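Local coordinates for protein 3-dehydroquinate dehydratase (Clostridium difficile, PDB 4H3D) that catalyses the cis-dehydration of 3-dehydroquinate to 3-dehydroshikimate through an imine (Schiff-base) intermediate, the third step of the chorismate pathway, at residues Thr152-Lys155 against Glu156-Val159; Pro179-Glu182 against Lys183-Leu186. All coordinates share one frame; numbering follows the deposited sequence.

Contact 1: residues Thr152-Lys155 against Glu156-Val159; sequences TPKK and EEIV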
ATOM      1  N   THR B 152      -2.118  -2.226 -19.225  1.00 20.75           N
ATOM      2  CA  THR B 152      -3.156  -2.630 -18.298  1.00 21.66           C
ATOM      3  C   THR B 152      -4.479  -2.597 -19.072  1.00 21.81           C
ATOM      4  O   THR B 152      -4.968  -1.529 -19.430  1.00 23.48           O
ATOM      5  CB  THR B 152      -3.231  -1.704 -17.078  1.00 20.56           C
ATOM      6  OG1 THR B 152      -1.985  -1.763 -16.362  1.00 22.12           O
ATOM      7  CG2 THR B 152      -4.395  -2.138 -16.141  1.00 22.01           C
ATOM      8  N   PRO B 153      -5.045  -3.772 -19.365  1.00 23.66           N
ATOM      9  CA  PRO B 153      -6.306  -3.768 -20.087  1.00 24.68           C
ATOM     10  C   PRO B 153      -7.381  -3.038 -19.260  1.00 26.51           C
ATOM     11  O   PRO B 153      -7.234  -2.888 -18.031  1.00 24.24           O
ATOM     12  CB  PRO B 153      -6.628  -5.251 -20.248  1.00 24.19           C
ATOM     13  CG  PRO B 153      -5.316  -5.952 -20.091  1.00 24.08           C
ATOM     14  CD  PRO B 153      -4.565  -5.140 -19.094  1.00 23.15           C
ATOM     15  N   LYS B 154      -8.443  -2.596 -19.927  0.50 26.77           N
ATOM     16  CA  LYS B 154      -9.527  -1.896 -19.254  0.50 27.93           C
ATOM     17  C   LYS B 154     -10.156  -2.788 -18.184  0.50 27.76           C
ATOM     18  O   LYS B 154     -10.062  -4.018 -18.251  0.50 26.49           O
ATOM     19  CB  LYS B 154     -10.584  -1.445 -20.267  0.50 29.86           C
ATOM     20  CG  LYS B 154     -10.006  -0.607 -21.412  0.50 32.35           C
ATOM     21  CD  LYS B 154      -9.107   0.438 -20.836  0.50 35.78           C
ATOM     22  CE  LYS B 154      -8.432   1.291 -21.875  0.50 34.93           C
ATOM     23  NZ  LYS B 154      -7.449   2.163 -21.183  0.50 31.52           N
ATOM     24  N   LYS B 155     -10.786  -2.163 -17.197  1.00 27.64           N
ATOM     25  CA  LYS B 155     -11.441  -2.902 -16.101  1.00 28.60           C
ATOM     26  C   LYS B 155     -12.290  -4.083 -16.607  1.00 26.91           C
ATOM     27  O   LYS B 155     -12.130  -5.207 -16.156  1.00 24.84           O
ATOM     28  CB  LYS B 155     -12.312  -1.921 -15.300  1.00 29.01           C
ATOM     29  CG  LYS B 155     -13.134  -2.546 -14.179  1.00 37.42           C
ATOM     30  CD  LYS B 155     -13.876  -1.474 -13.370  1.00 40.32           C
ATOM     31  CE  LYS B 155     -14.942  -0.712 -14.166  1.00 47.68           C
ATOM     32  NZ  LYS B 155     -16.125  -1.552 -14.535  1.00 49.61           N
ATOM     33  N   GLU B 156     -13.172  -3.813 -17.566  1.00 26.91           N
ATOM     34  CA  GLU B 156     -14.065  -4.838 -18.084  1.00 28.97           C
ATOM     35  C   GLU B 156     -13.314  -5.980 -18.771  1.00 26.62           C
ATOM     36  O   GLU B 156     -13.776  -7.118 -18.723  1.00 25.72           O
ATOM     37  CB  GLU B 156     -15.205  -4.256 -18.959  1.00 32.18           C
ATOM     38  CG  GLU B 156     -14.832  -3.083 -19.805  1.00 39.49           C
ATOM     39  CD  GLU B 156     -14.745  -1.776 -18.993  1.00 45.99           C
ATOM     40  OE1 GLU B 156     -15.765  -1.361 -18.371  1.00 52.65           O
ATOM     41  OE2 GLU B 156     -13.666  -1.162 -18.994  1.00 44.13           O
ATOM     42  N   GLU B 157     -12.163  -5.679 -19.393  1.00 24.42           N
ATOM     43  CA  GLU B 157     -11.333  -6.722 -20.010  1.00 24.56           C
ATOM     44  C   GLU B 157     -10.738  -7.607 -18.925  1.00 23.09           C
ATOM     45  O   GLU B 157     -10.738  -8.821 -19.038  1.00 23.35           O
ATOM     46  CB  GLU B 157     -10.188  -6.121 -20.827  1.00 25.37           C
ATOM     47  CG  GLU B 157     -10.620  -5.280 -21.998  1.00 27.69           C
ATOM     48  CD  GLU B 157      -9.427  -4.712 -22.732  1.00 32.91           C
ATOM     49  OE1 GLU B 157      -8.704  -5.503 -23.387  1.00 30.29           O
ATOM     50  OE2 GLU B 157      -9.224  -3.473 -22.660  1.00 26.81           O
ATOM     51  N   ILE B 158     -10.213  -6.987 -17.875  1.00 23.21           N
ATOM     52  CA  ILE B 158      -9.628  -7.747 -16.752  1.00 21.13           C
ATOM     53  C   ILE B 158     -10.718  -8.660 -16.138  1.00 24.12           C
ATOM     54  O   ILE B 158     -10.511  -9.878 -15.971  1.00 22.57           O
ATOM     55  CB  ILE B 158      -9.025  -6.807 -15.704  1.00 21.43           C
ATOM     56  CG1 ILE B 158      -7.826  -6.054 -16.303  1.00 20.16           C
ATOM     57  CG2 ILE B 158      -8.555  -7.593 -14.462  1.00 19.85           C
ATOM     58  CD1 ILE B 158      -7.322  -4.932 -15.430  1.00 21.63           C
ATOM     59  N   VAL B 159     -11.888  -8.087 -15.858  1.00 25.09           N
ATOM     60  CA  VAL B 159     -12.987  -8.873 -15.304  1.00 27.09           C
ATOM     61  C   VAL B 159     -13.397 -10.009 -16.262  1.00 27.15           C
ATOM     62  O   VAL B 159     -13.678 -11.124 -15.807  1.00 28.51           O
ATOM     63  CB  VAL B 159     -14.219  -7.992 -14.939  1.00 27.83           C
ATOM     64  CG1 VAL B 159     -15.420  -8.873 -14.570  1.00 30.56           C
ATOM     65  CG2 VAL B 159     -13.884  -7.036 -13.793  1.00 23.72           C
TER
HETATM   66  O   HOH W   1     -18.105  -2.418 -16.544  1.00 54.99           O

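Contact 2: residues Pro179-Glu182 against Lys183-Leu186; sequences PQNE and KDVL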
ATOM      1  N   PRO B 179       1.440  -1.494 -15.536  1.00 21.09           N
ATOM      2  CA  PRO B 179       0.891  -0.149 -15.660  1.00 22.78           C
ATOM      3  C   PRO B 179       1.763   0.733 -16.536  1.00 24.99           C
ATOM      4  O   PRO B 179       2.978   0.598 -16.510  1.00 23.99           O
ATOM      5  CB  PRO B 179       0.928   0.380 -14.220  1.00 24.46           C
ATOM      6  CG  PRO B 179       2.115  -0.288 -13.614  1.00 22.60           C
ATOM      7  CD  PRO B 179       2.185  -1.674 -14.266  1.00 23.20           C
ATOM      8  N   GLN B 180       1.130   1.616 -17.302  1.00 25.53           N
ATOM      9  CA  GLN B 180       1.832   2.607 -18.092  1.00 26.92           C
ATOM     10  C   GLN B 180       1.790   3.944 -17.328  1.00 27.66           C
ATOM     11  O   GLN B 180       2.531   4.882 -17.637  1.00 27.30           O
ATOM     12  CB  GLN B 180       1.182   2.747 -19.458  1.00 27.73           C
ATOM     13  CG  GLN B 180       1.255   1.476 -20.301  1.00 29.28           C
ATOM     14  CD  GLN B 180       0.609   1.625 -21.661  1.00 32.64           C
ATOM     15  OE1 GLN B 180       0.015   2.658 -21.973  1.00 38.65           O
ATOM     16  NE2 GLN B 180       0.709   0.578 -22.480  1.00 35.22           N
ATOM     17  N   ASN B 181       0.914   4.018 -16.330  1.00 26.39           N
ATOM     18  CA  ASN B 181       0.775   5.216 -15.507  1.00 28.20           C
ATOM     19  C   ASN B 181       0.146   4.861 -14.173  1.00 27.29           C
ATOM     20  O   ASN B 181      -0.263   3.708 -13.952  1.00 25.37           O
ATOM     21  CB  ASN B 181      -0.022   6.291 -16.245  1.00 28.83           C
ATOM     22  CG  ASN B 181      -1.395   5.797 -16.720  1.00 32.36           C
ATOM     23  OD1 ASN B 181      -2.109   5.088 -16.005  1.00 31.15           O
ATOM     24  ND2 ASN B 181      -1.776   6.203 -17.927  1.00 43.12           N
ATOM     25  N   GLU B 182       0.062   5.844 -13.282  1.00 26.03           N
ATOM     26  CA  GLU B 182      -0.451   5.604 -11.950  1.00 26.25           C
ATOM     27  C   GLU B 182      -1.911   5.192 -11.989  1.00 27.01           C
ATOM     28  O   GLU B 182      -2.339   4.302 -11.242  1.00 22.90           O
ATOM     29  CB  GLU B 182      -0.276   6.855 -11.064  1.00 29.46           C
ATOM     30  CG  GLU B 182       1.178   7.221 -10.773  1.00 30.92           C
ATOM     31  CD  GLU B 182       1.863   7.964 -11.915  1.00 35.22           C
ATOM     32  OE1 GLU B 182       1.223   8.226 -12.973  1.00 33.89           O
ATOM     33  OE2 GLU B 182       3.050   8.296 -11.749  1.00 38.97           O
ATOM     34  N   LYS B 183      -2.679   5.816 -12.880  1.00 26.00           N
ATOM     35  CA  LYS B 183      -4.094   5.488 -12.984  1.00 28.81           C
ATOM     36  C   LYS B 183      -4.303   4.009 -13.317  1.00 27.34           C
ATOM     37  O   LYS B 183      -5.281   3.400 -12.835  1.00 28.06           O
ATOM     38  CB  LYS B 183      -4.814   6.388 -13.998  1.00 32.05           C
ATOM     39  CG  LYS B 183      -6.336   6.192 -13.989  1.00 36.56           C
ATOM     40  CD  LYS B 183      -7.085   7.318 -14.718  1.00 43.63           C
ATOM     41  CE  LYS B 183      -8.593   7.034 -14.728  1.00 47.25           C
ATOM     42  NZ  LYS B 183      -9.419   8.165 -15.265  1.00 51.54           N
ATOM     43  N   ASP B 184      -3.384   3.430 -14.104  1.00 24.42           N
ATOM     44  CA  ASP B 184      -3.456   1.983 -14.494  1.00 24.01           C
ATOM     45  C   ASP B 184      -3.372   1.054 -13.282  1.00 22.43           C
ATOM     46  O   ASP B 184      -4.017  -0.013 -13.252  1.00 21.39           O
ATOM     47  CB  ASP B 184      -2.340   1.606 -15.473  1.00 22.51           C
ATOM     48  CG  ASP B 184      -2.628   2.023 -16.896  1.00 28.31           C
ATOM     49  OD1 ASP B 184      -3.791   2.374 -17.206  1.00 28.44           O
ATOM     50  OD2 ASP B 184      -1.679   1.968 -17.725  1.00 29.18           O
ATOM     51  N   VAL B 185      -2.566   1.442 -12.303  1.00 23.21           N
ATOM     52  CA  VAL B 185      -2.460   0.673 -11.044  1.00 21.34           C
ATOM     53  C   VAL B 185      -3.830   0.670 -10.369  1.00 22.67           C
ATOM     54  O   VAL B 185      -4.312  -0.379  -9.910  1.00 21.78           O
ATOM     55  CB  VAL B 185      -1.443   1.265 -10.095  1.00 22.69           C
ATOM     56  CG1 VAL B 185      -1.394   0.444  -8.798  1.00 22.49           C
ATOM     57  CG2 VAL B 185      -0.056   1.335 -10.733  1.00 18.51           C
ATOM     58  N   LEU B 186      -4.470   1.842 -10.328  1.00 22.49           N
ATOM     59  CA  LEU B 186      -5.788   1.958  -9.718  1.00 23.22           C
ATOM     60  C   LEU B 186      -6.843   1.144 -10.491  1.00 23.16           C
ATOM     61  O   LEU B 186      -7.741   0.551  -9.890  1.00 25.01           O
ATOM     62  CB  LEU B 186      -6.198   3.441  -9.575  1.00 24.12           C
ATOM     63  CG  LEU B 186      -5.254   4.319  -8.717  1.00 26.14           C
ATOM     64  CD1 LEU B 186      -5.754   5.747  -8.628  1.00 22.52           C
ATOM     65  CD2 LEU B 186      -5.087   3.740  -7.310  1.00 25.76           C
TER
HETATM   66  O   HOH W   2      -3.540   3.885 -19.522  1.00 46.11           O
HETATM   67  O   HOH W   3      -1.988   8.368 -14.332  1.00 26.30           O

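Contact 1: residues Thr152-Lys155 against Glu156-Val159
With its CG set beside its own backbone N (chi1 -63°) and the chain extended beyond CG, Glu157 reaches back over the start of its helix to the backbone of Lys154. There OE2 of Glu157 accepts from N of Lys154 at 3.0 Å, the N-H directed well at the oxygen (158°) but meeting it from above the carboxylate plane, 58° out of it. CB of Pro153 packs on CB of Glu157 at 3.7 Å.

This is how a helix beginning with a lysine at the N-cap can be closed from within. Lys154 has no side-chain acceptor to offer the first turn, yet Glu157, three residues on, still returns a bond to the N-cap N-H, as the second half of a capping box does. The first full helical bonds follow, Ile158 N to Lys154 O at 3.0 Å and Val159 N to Lys155 O at 2.9 Å. In this (beta/alpha)8 barrel, Ile158 faces inward from the turn: its CD1 lies 3.3 Å from O of Pro153, a buried carbonyl without a polar partner, and the side chain also rests on Ile175 of strand 172-177 and Ala191 of helix 182-199.

Outside, Lys155 and Glu156 cross at about a right angle. Their salt bridge is long, 3.9 Å from NZ of Lys155 to OE1 of Glu156, and a water spans the same two atoms, its bond to the lysine weak. Lys155 is engaged more firmly by Glu194, across on helix 182-199.

Contact 2: residues Pro179-Glu182 against Lys183-Leu186
Asp184 lays its CB against the ring of Pro179, CB to CB at 3.7 Å, and carries its carboxylate back along the loop to the backbone of Gln180. OD2 of Asp184 accepts from N of Gln180 at 2.9 Å, nearly straight (164°), using the anti lone pair, the one directed away from OD1. The same oxygen also lies close to CB of Gln180, whose amide donates through NE2 to O of Asn150.

Asn181 caps the helix. Its CG stands between its own N and carbonyl carbon (chi1 55°), which swings OD1 in toward the first turn, where N of Asp184 donates to it at 2.8 Å. This is the N-cap bond, a side-chain oxygen accepting from the N-H three residues on; a capping box would need the Asp184 side chain to bond N of Asn181, but here it goes to N of Gln180. The Asn181 amide and Asp184 carboxylate cross at about a right angle, their planes 41° apart. A water accepts weakly from ND2 of Asn181 and donates to OD1 of Asp184, at 2.8 Å, so the carboxylate is tethered at both oxygens.

Toward strand 205-208, CB of Pro179 meets CG2 of Val185 at 3.7 Å, and both side chains touch Ser208. At the dimer interface Glu182 forms a salt bridge with Lys197 and Lys183 with Glu190, both of the second subunit. A second water accepts from N of Lys183 at 3.0 Å and donates weakly to OE1 of Glu182.

In the fold
Read from the N terminus, the chain leaves strand 141-148, which carries the catalytic His147, and contact 1 closes the loop onto helix 155-167. It then returns through strand 172-177, with the Schiff-base Lys174, and contact 2 closes the equivalent loop onto helix 182-199. The two contacts are in series, neither nested nor crossed, at successive beta-to-alpha connections of the barrel. They touch through Thr152, whose OG1 lies 3.4 Å from CA of Pro179 and 3.5 Å from CB of Asp184. Contact 1 thus packs on the loop and start of helix 182-199, while contact 2 joins these to strand 205-208 and to the second subunit.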